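Side-chain contacts in racemase (Pseudovibrio sp. JE062, PDB 3MKC), which belongs to the enolase superfamily, pairing an enolase-type N-terminal domain with a TIM-barrel domain related to the enolase C-terminal domain: residues Tyr220-Leu225 / Ala239-Asp244; Glu233-Glu238 / Asn334-Glu339. All blocks are in the same frame, centred on the assembly; numbering follows the deposited sequence.

Contact 1: residues Tyr220-Leu225 / Ala239-Asp244; sequences YEVARL and ATLQHD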
ATOM      1  N   TYR A 220      17.491   5.797 -21.207  1.00 14.62           N
ATOM      2  CA  TYR A 220      18.930   5.668 -21.424  1.00 14.73           C
ATOM      3  C   TYR A 220      19.708   6.332 -20.286  1.00 15.63           C
ATOM      4  O   TYR A 220      20.652   5.759 -19.740  1.00 16.92           O
ATOM      5  CB  TYR A 220      19.304   6.297 -22.770  1.00 13.40           C
ATOM      6  CG  TYR A 220      20.741   6.074 -23.170  1.00 14.63           C
ATOM      7  CD1 TYR A 220      21.125   4.931 -23.870  1.00 14.96           C
ATOM      8  CD2 TYR A 220      21.718   7.004 -22.837  1.00 13.66           C
ATOM      9  CE1 TYR A 220      22.460   4.724 -24.231  1.00 14.73           C
ATOM     10  CE2 TYR A 220      23.045   6.808 -23.189  1.00 15.32           C
ATOM     11  CZ  TYR A 220      23.408   5.669 -23.885  1.00 14.73           C
ATOM     12  OH  TYR A 220      24.726   5.484 -24.220  1.00 13.94           O
ATOM     13  N   GLU A 221      19.312   7.547 -19.931  1.00 17.19           N
ATOM     14  CA  GLU A 221      19.980   8.264 -18.846  1.00 18.06           C
ATOM     15  C   GLU A 221      19.830   7.487 -17.532  1.00 17.23           C
ATOM     16  O   GLU A 221      20.771   7.389 -16.735  1.00 14.89           O
ATOM     17  CB  GLU A 221      19.382   9.670 -18.719  1.00 22.00           C
ATOM     18  CG  GLU A 221      19.963  10.518 -17.609  1.00 28.05           C
ATOM     19  CD  GLU A 221      19.404  11.941 -17.612  1.00 32.30           C
ATOM     20  OE1 GLU A 221      18.164  12.104 -17.599  1.00 33.69           O
ATOM     21  OE2 GLU A 221      20.207  12.898 -17.626  1.00 37.07           O
ATOM     22  N   VAL A 222      18.652   6.916 -17.305  1.00 15.93           N
ATOM     23  CA  VAL A 222      18.425   6.149 -16.088  1.00 16.11           C
ATOM     24  C   VAL A 222      19.299   4.897 -16.071  1.00 16.12           C
ATOM     25  O   VAL A 222      19.898   4.568 -15.049  1.00 15.76           O
ATOM     26  CB  VAL A 222      16.941   5.739 -15.952  1.00 16.93           C
ATOM     27  CG1 VAL A 222      16.739   4.906 -14.695  1.00 19.24           C
ATOM     28  CG2 VAL A 222      16.068   6.983 -15.896  1.00 18.37           C
ATOM     29  N   ALA A 223      19.392   4.210 -17.209  1.00 15.09           N
ATOM     30  CA  ALA A 223      20.203   2.994 -17.282  1.00 15.30           C
ATOM     31  C   ALA A 223      21.654   3.304 -16.929  1.00 15.71           C
ATOM     32  O   ALA A 223      22.297   2.534 -16.214  1.00 16.75           O
ATOM     33  CB  ALA A 223      20.118   2.379 -18.677  1.00 14.10           C
ATOM     34  N   ARG A 224      22.172   4.426 -17.424  1.00 17.13           N
ATOM     35  CA  ARG A 224      23.555   4.804 -17.117  1.00 17.66           C
ATOM     36  C   ARG A 224      23.723   4.966 -15.618  1.00 16.80           C
ATOM     37  O   ARG A 224      24.679   4.467 -15.028  1.00 17.16           O
ATOM     38  CB  ARG A 224      23.942   6.116 -17.804  1.00 20.49           C
ATOM     39  CG  ARG A 224      24.571   5.927 -19.157  1.00 24.90           C
ATOM     40  CD  ARG A 224      25.188   7.219 -19.678  1.00 27.28           C
ATOM     41  NE  ARG A 224      25.808   7.005 -20.982  1.00 28.04           N
ATOM     42  CZ  ARG A 224      26.345   7.970 -21.722  1.00 28.57           C
ATOM     43  NH1 ARG A 224      26.337   9.223 -21.283  1.00 27.25           N
ATOM     44  NH2 ARG A 224      26.877   7.679 -22.904  1.00 26.98           N
ATOM     45  N   LEU A 225      22.785   5.675 -15.004  1.00 17.44           N
ATOM     46  CA  LEU A 225      22.838   5.895 -13.566  1.00 16.80           C
ATOM     47  C   LEU A 225      22.779   4.578 -12.804  1.00 17.61           C
ATOM     48  O   LEU A 225      23.632   4.303 -11.965  1.00 17.26           O
ATOM     49  CB  LEU A 225      21.685   6.798 -13.127  1.00 17.72           C
ATOM     50  CG  LEU A 225      21.408   6.916 -11.625  1.00 17.31           C
ATOM     51  CD1 LEU A 225      22.643   7.433 -10.898  1.00 17.88           C
ATOM     52  CD2 LEU A 225      20.228   7.842 -11.405  1.00 15.39           C
ATOM     53  N   ALA A 239      10.015   4.276  -9.143  1.00 14.43           N
ATOM     54  CA  ALA A 239       9.635   5.521  -9.794  1.00 14.95           C
ATOM     55  C   ALA A 239      10.786   6.153 -10.570  1.00 16.52           C
ATOM     56  O   ALA A 239      11.113   7.326 -10.386  1.00 16.05           O
ATOM     57  CB  ALA A 239       9.108   6.498  -8.747  1.00 17.40           C
ATOM     58  N   THR A 240      11.407   5.360 -11.433  1.00 16.13           N
ATOM     59  CA  THR A 240      12.511   5.843 -12.248  1.00 18.42           C
ATOM     60  C   THR A 240      11.958   6.639 -13.426  1.00 18.93           C
ATOM     61  O   THR A 240      12.327   7.793 -13.636  1.00 23.88           O
ATOM     62  CB  THR A 240      13.343   4.675 -12.798  1.00 17.70           C
ATOM     63  OG1 THR A 240      12.474   3.750 -13.459  1.00 22.30           O
ATOM     64  CG2 THR A 240      14.071   3.959 -11.670  1.00 18.47           C
ATOM     65  N   LEU A 241      11.059   6.024 -14.181  1.00 16.01           N
ATOM     66  CA  LEU A 241      10.475   6.684 -15.341  1.00 15.06           C
ATOM     67  C   LEU A 241       9.028   7.055 -15.086  1.00 14.54           C
ATOM     68  O   LEU A 241       8.459   6.690 -14.059  1.00 15.50           O
ATOM     69  CB  LEU A 241      10.577   5.770 -16.563  1.00 15.01           C
ATOM     70  CG  LEU A 241      12.019   5.524 -17.015  1.00 15.53           C
ATOM     71  CD1 LEU A 241      12.065   4.444 -18.094  1.00 17.83           C
ATOM     72  CD2 LEU A 241      12.600   6.828 -17.522  1.00 15.49           C
ATOM     73  N   GLN A 242       8.438   7.788 -16.022  1.00 14.38           N
ATOM     74  CA  GLN A 242       7.054   8.196 -15.866  1.00 14.29           C
ATOM     75  C   GLN A 242       6.178   6.962 -15.784  1.00 12.62           C
ATOM     76  O   GLN A 242       6.437   5.945 -16.426  1.00 12.74           O
ATOM     77  CB  GLN A 242       6.640   9.115 -17.011  1.00 15.86           C
ATOM     78  CG  GLN A 242       7.495  10.381 -17.078  1.00 16.30           C
ATOM     79  CD  GLN A 242       7.663  11.053 -15.717  1.00 19.09           C
ATOM     80  OE1 GLN A 242       8.758  11.086 -15.156  1.00 22.28           O
ATOM     81  NE2 GLN A 242       6.574  11.583 -15.182  1.00 16.52           N
ATOM     82  N   HIS A 243       5.134   7.066 -14.978  1.00 11.57           N
ATOM     83  CA  HIS A 243       4.241   5.955 -14.728  1.00 10.04           C
ATOM     84  C   HIS A 243       3.501   5.384 -15.943  1.00 10.61           C
ATOM     85  O   HIS A 243       3.095   4.225 -15.921  1.00 12.96           O
ATOM     86  CB  HIS A 243       3.260   6.363 -13.624  1.00 10.81           C
ATOM     87  CG  HIS A 243       2.583   5.211 -12.955  1.00  9.68           C
ATOM     88  ND1 HIS A 243       1.465   4.596 -13.477  1.00 10.88           N
ATOM     89  CD2 HIS A 243       2.846   4.581 -11.786  1.00 11.32           C
ATOM     90  CE1 HIS A 243       1.066   3.640 -12.658  1.00 12.34           C
ATOM     91  NE2 HIS A 243       1.889   3.611 -11.622  1.00 12.41           N
ATOM     92  N   ASP A 244       3.334   6.176 -16.999  1.00 10.96           N
ATOM     93  CA  ASP A 244       2.651   5.689 -18.206  1.00 10.72           C
ATOM     94  C   ASP A 244       3.630   5.046 -19.183  1.00 10.59           C
ATOM     95  O   ASP A 244       3.226   4.337 -20.107  1.00 12.02           O
ATOM     96  CB  ASP A 244       1.954   6.833 -18.960  1.00 11.27           C
ATOM     97  CG  ASP A 244       0.784   7.424 -18.200  1.00 13.05           C
ATOM     98  OD1 ASP A 244      -0.118   6.659 -17.805  1.00 11.91           O
ATOM     99  OD2 ASP A 244       0.764   8.664 -18.022  1.00 13.28           O
TER
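Val222 in helix 219-228 and Thr240 in the loop after strand 236-238 bring the two backbones closest, their CA atoms 7.1 Å apart. The topology identifies a unit of the TIM barrel: strands 207-211 and 236-238 pair in parallel, with helix 219-228 between them in sequence, which is a beta-alpha-beta crossover. The contact joins the first turn of that helix to the loop leaving the second strand. Ala239 has positive phi and psi, marking a turn in the chain directly before the two loop residues that touch the helix.

Val222 carries the whole helix side of the contact, and its two methyls divide the work. With CG1 anti to the backbone N and CG2 anti to the carbonyl carbon (chi1 178°), the fork opens across the loop, one branch for each of two successive residues. Val222 CG1 meets the hydrocarbon part of Thr240, lying 3.9 Å from Thr240 CB and 4.1 Å from Thr240 CG2, and the two side chains cross at about a right angle. OG1 of Thr240 lies farther from Val222 CG1 than either of those carbons. Leu241 starts with its CA–CB bond aimed past the helix; CD1 continues the extended chain (chi2 171°), and the other methyl, CD2, turns to CG2 of Val222.

About 114 Å² of surface is buried, so the evidence is for a small contact of carbon against carbon, with no hydrogen bond between the segments. All three touching residues are buried. Leu252 of helix 246-255 packs against each of them, while Leu225, farther along the first helix, packs on Val191 and Ala192 of helix 188-202. The closest approach of the whole contact is methyl to methyl: Val222 CG2 lies 3.8 Å from Leu241 CD2.

Contact 2: residues Glu233-Glu238 / Asn334-Glu339; sequences ELYFAE and NAPYFE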
ATOM      1  N   GLU A 233      24.637  -2.583  -4.714  1.00 20.12           N
ATOM      2  CA  GLU A 233      23.747  -3.713  -4.481  1.00 20.42           C
ATOM      3  C   GLU A 233      22.386  -3.308  -3.918  1.00 17.22           C
ATOM      4  O   GLU A 233      21.884  -3.930  -2.975  1.00 17.83           O
ATOM      5  CB  GLU A 233      24.414  -4.700  -3.517  1.00 24.36           C
ATOM      6  CG  GLU A 233      25.789  -5.184  -3.969  1.00 30.38           C
ATOM      7  CD  GLU A 233      26.433  -6.127  -2.968  1.00 35.39           C
ATOM      8  OE1 GLU A 233      25.777  -7.118  -2.576  1.00 36.91           O
ATOM      9  OE2 GLU A 233      27.595  -5.881  -2.573  1.00 38.57           O
ATOM     10  N   LEU A 234      21.789  -2.273  -4.494  1.00 17.49           N
ATOM     11  CA  LEU A 234      20.485  -1.799  -4.036  1.00 16.18           C
ATOM     12  C   LEU A 234      19.404  -2.835  -4.358  1.00 16.04           C
ATOM     13  O   LEU A 234      19.489  -3.546  -5.363  1.00 15.93           O
ATOM     14  CB  LEU A 234      20.172  -0.451  -4.697  1.00 17.34           C
ATOM     15  CG  LEU A 234      21.252   0.621  -4.456  1.00 18.16           C
ATOM     16  CD1 LEU A 234      20.937   1.881  -5.250  1.00 18.94           C
ATOM     17  CD2 LEU A 234      21.335   0.935  -2.959  1.00 18.64           C
ATOM     18  N   TYR A 235      18.391  -2.915  -3.499  1.00 14.48           N
ATOM     19  CA  TYR A 235      17.310  -3.873  -3.682  1.00 12.51           C
ATOM     20  C   TYR A 235      16.457  -3.541  -4.902  1.00 12.47           C
ATOM     21  O   TYR A 235      16.115  -4.430  -5.678  1.00 15.06           O
ATOM     22  CB  TYR A 235      16.419  -3.929  -2.445  1.00 12.13           C
ATOM     23  CG  TYR A 235      15.494  -5.115  -2.478  1.00 12.69           C
ATOM     24  CD1 TYR A 235      15.845  -6.313  -1.853  1.00 12.30           C
ATOM     25  CD2 TYR A 235      14.298  -5.069  -3.192  1.00 11.64           C
ATOM     26  CE1 TYR A 235      15.027  -7.432  -1.937  1.00 12.87           C
ATOM     27  CE2 TYR A 235      13.482  -6.176  -3.289  1.00 10.78           C
ATOM     28  CZ  TYR A 235      13.846  -7.357  -2.664  1.00 11.64           C
ATOM     29  OH  TYR A 235      13.043  -8.474  -2.788  1.00 13.97           O
ATOM     30  N   PHE A 236      16.088  -2.275  -5.060  1.00 11.35           N
ATOM     31  CA  PHE A 236      15.312  -1.897  -6.229  1.00 11.24           C
ATOM     32  C   PHE A 236      15.335  -0.419  -6.574  1.00 13.32           C
ATOM     33  O   PHE A 236      15.781   0.414  -5.778  1.00 15.29           O
ATOM     34  CB  PHE A 236      13.862  -2.430  -6.138  1.00 11.17           C
ATOM     35  CG  PHE A 236      12.970  -1.746  -5.109  1.00 12.92           C
ATOM     36  CD1 PHE A 236      12.868  -0.355  -5.031  1.00 12.31           C
ATOM     37  CD2 PHE A 236      12.128  -2.517  -4.311  1.00 12.30           C
ATOM     38  CE1 PHE A 236      11.934   0.250  -4.175  1.00 12.70           C
ATOM     39  CE2 PHE A 236      11.188  -1.928  -3.452  1.00 12.13           C
ATOM     40  CZ  PHE A 236      11.090  -0.541  -3.385  1.00 13.83           C
ATOM     41  N   ALA A 237      14.881  -0.112  -7.787  1.00 12.40           N
ATOM     42  CA  ALA A 237      14.820   1.252  -8.281  1.00 11.33           C
ATOM     43  C   ALA A 237      13.347   1.560  -8.536  1.00 12.97           C
ATOM     44  O   ALA A 237      12.743   1.023  -9.467  1.00 11.60           O
ATOM     45  CB  ALA A 237      15.613   1.377  -9.557  1.00 10.13           C
ATOM     46  N   GLU A 238      12.786   2.424  -7.696  1.00 11.91           N
ATOM     47  CA  GLU A 238      11.379   2.810  -7.776  1.00 14.22           C
ATOM     48  C   GLU A 238      11.131   4.167  -8.431  1.00 14.04           C
ATOM     49  O   GLU A 238      11.919   5.092  -8.278  1.00 14.31           O
ATOM     50  CB  GLU A 238      10.795   2.838  -6.365  1.00 15.72           C
ATOM     51  CG  GLU A 238       9.393   3.399  -6.261  1.00 16.60           C
ATOM     52  CD  GLU A 238       8.907   3.433  -4.825  1.00 19.20           C
ATOM     53  OE1 GLU A 238       9.321   2.554  -4.044  1.00 16.04           O
ATOM     54  OE2 GLU A 238       8.107   4.328  -4.488  1.00 21.05           O
ATOM     55  N   ASN A 334       4.490 -12.395  -1.545  1.00 12.38           N
ATOM     56  CA  ASN A 334       5.385 -13.333  -2.208  1.00 12.04           C
ATOM     57  C   ASN A 334       6.820 -12.821  -2.214  1.00 12.41           C
ATOM     58  O   ASN A 334       7.679 -13.386  -2.894  1.00 12.28           O
ATOM     59  CB  ASN A 334       4.922 -13.599  -3.647  1.00  9.44           C
ATOM     60  CG  ASN A 334       5.178 -12.423  -4.581  1.00  8.94           C
ATOM     61  OD1 ASN A 334       5.586 -11.349  -4.155  1.00 11.70           O
ATOM     62  ND2 ASN A 334       4.926 -12.630  -5.869  1.00 10.76           N
ATOM     63  N   ALA A 335       7.075 -11.763  -1.446  1.00 12.52           N
ATOM     64  CA  ALA A 335       8.406 -11.165  -1.382  1.00 11.45           C
ATOM     65  C   ALA A 335       8.977 -11.141   0.033  1.00 11.38           C
ATOM     66  O   ALA A 335       8.248 -11.311   1.006  1.00 12.04           O
ATOM     67  CB  ALA A 335       8.361  -9.750  -1.949  1.00 12.05           C
ATOM     68  N   PRO A 336      10.298 -10.920   0.163  1.00 13.32           N
ATOM     69  CA  PRO A 336      10.955 -10.879   1.477  1.00 13.29           C
ATOM     70  C   PRO A 336      10.495  -9.733   2.369  1.00 14.44           C
ATOM     71  O   PRO A 336      10.552  -9.832   3.596  1.00 13.85           O
ATOM     72  CB  PRO A 336      12.440 -10.730   1.131  1.00 13.97           C
ATOM     73  CG  PRO A 336      12.547 -11.249  -0.268  1.00 17.63           C
ATOM     74  CD  PRO A 336      11.287 -10.747  -0.914  1.00 11.79           C
ATOM     75  N   TYR A 337      10.067  -8.638   1.752  1.00 13.18           N
ATOM     76  CA  TYR A 337       9.625  -7.467   2.499  1.00 13.97           C
ATOM     77  C   TYR A 337       8.339  -6.898   1.909  1.00 14.57           C
ATOM     78  O   TYR A 337       7.856  -7.363   0.874  1.00 14.06           O
ATOM     79  CB  TYR A 337      10.695  -6.372   2.445  1.00 15.01           C
ATOM     80  CG  TYR A 337      12.102  -6.845   2.741  1.00 16.18           C
ATOM     81  CD1 TYR A 337      12.458  -7.280   4.015  1.00 17.40           C
ATOM     82  CD2 TYR A 337      13.083  -6.837   1.746  1.00 16.35           C
ATOM     83  CE1 TYR A 337      13.755  -7.692   4.296  1.00 18.61           C
ATOM     84  CE2 TYR A 337      14.387  -7.248   2.016  1.00 18.17           C
ATOM     85  CZ  TYR A 337      14.715  -7.672   3.294  1.00 18.82           C
ATOM     86  OH  TYR A 337      15.998  -8.074   3.579  1.00 20.72           O
ATOM     87  N   PHE A 338       7.799  -5.891   2.595  1.00 15.00           N
ATOM     88  CA  PHE A 338       6.598  -5.177   2.174  1.00 15.00           C
ATOM     89  C   PHE A 338       6.717  -3.778   2.782  1.00 16.57           C
ATOM     90  O   PHE A 338       7.348  -3.615   3.832  1.00 16.36           O
ATOM     91  CB  PHE A 338       5.331  -5.899   2.647  1.00 15.25           C
ATOM     92  CG  PHE A 338       5.140  -5.911   4.137  1.00 16.38           C
ATOM     93  CD1 PHE A 338       4.136  -5.149   4.725  1.00 16.77           C
ATOM     94  CD2 PHE A 338       5.951  -6.692   4.950  1.00 16.20           C
ATOM     95  CE1 PHE A 338       3.940  -5.164   6.103  1.00 16.17           C
ATOM     96  CE2 PHE A 338       5.764  -6.715   6.335  1.00 17.54           C
ATOM     97  CZ  PHE A 338       4.757  -5.948   6.909  1.00 15.52           C
ATOM     98  N   GLU A 339       6.146  -2.768   2.129  1.00 16.36           N
ATOM     99  CA  GLU A 339       6.275  -1.411   2.649  1.00 17.05           C
ATOM    100  C   GLU A 339       5.460  -1.162   3.899  1.00 18.54           C
ATOM    101  O   GLU A 339       4.282  -1.513   3.975  1.00 17.45           O
ATOM    102  CB  GLU A 339       5.911  -0.358   1.598  1.00 18.19           C
ATOM    103  CG  GLU A 339       6.009   1.073   2.134  1.00 17.14           C
ATOM    104  CD  GLU A 339       5.898   2.136   1.056  1.00 18.34           C
ATOM    105  OE1 GLU A 339       5.068   1.975   0.139  1.00 16.70           O
ATOM    106  OE2 GLU A 339       6.633   3.143   1.135  1.00 19.69           O
TER
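Tyr235 reaches toward Pro336 and Tyr337 from the start: its CA–CB bond points at segment 334-339, and CG stands anti to the backbone N (chi1 -167°), sending the ring outward from its own chain. Beyond CB, the ring packs against Met209 and Met312 and makes a cation-pi interaction with Arg259, so much of its environment comes from residues outside the two segments. Tyr235 CE1 is met by Tyr337 CE2 at 4.0 Å. The centroids of the Tyr235 and Tyr337 rings are 5.8 Å apart and the planes stand at 69°, which defines an offset edge-to-face pair in which Tyr337 supplies the edge. Consistently, Tyr235 CE1 lies near the plane of the Tyr337 ring.

In the TIM barrel, Tyr235 lies at the start of the 236-238 region and Tyr337 in the loop leading to strand 339-340. These strands are not paired with each other: the first pairs with 207-211 and the second with 137-143. Tyr235 and Tyr337 both touch Met209 of strand 207-211, consistent with a contact inside the barrel near the N-terminal ends of these strands. The nearest CA atoms, those of Tyr235 and Tyr337, are as much as 10.5 Å apart.

The last atom of the path, Tyr235 OH, rests beside the pyrrolidine ring of Pro336, 3.4 Å from Pro336 CD and 3.8 Å from Pro336 CG. Its polar requirement is met elsewhere, by a hydrogen bond with Gln310 OE1, whose side chain also touches Pro336. Tyr337 is fixed at its far end in the same way, its OH hydrogen-bonded to Asp207 OD2. Pro336 also covers one face of the neighbouring tyrosine: its CB stands 4.0 Å off the Tyr337 ring plane, over the outer part of the ring.

Along the chain the segments alternate: 220-225 (contact 1), 233-238 (contact 2), 239-244 (contact 1), 334-339 (contact 2). Residues 233-238 run without a break into 239-244, so the flanks of strand 236-238 serve the two contacts, one at each end, and the contact centres are about 17 Å apart. On its way into this strand the chain packs, through Tyr235, on the segment before strand 339-340; leaving it, the chain packs on helix 219-228. One contact thus joins consecutive elements of the barrel wall, while the other bridges parts separated by 95 residues. Both belong to the enolase C-terminal-like, TIM-barrel part of the chain.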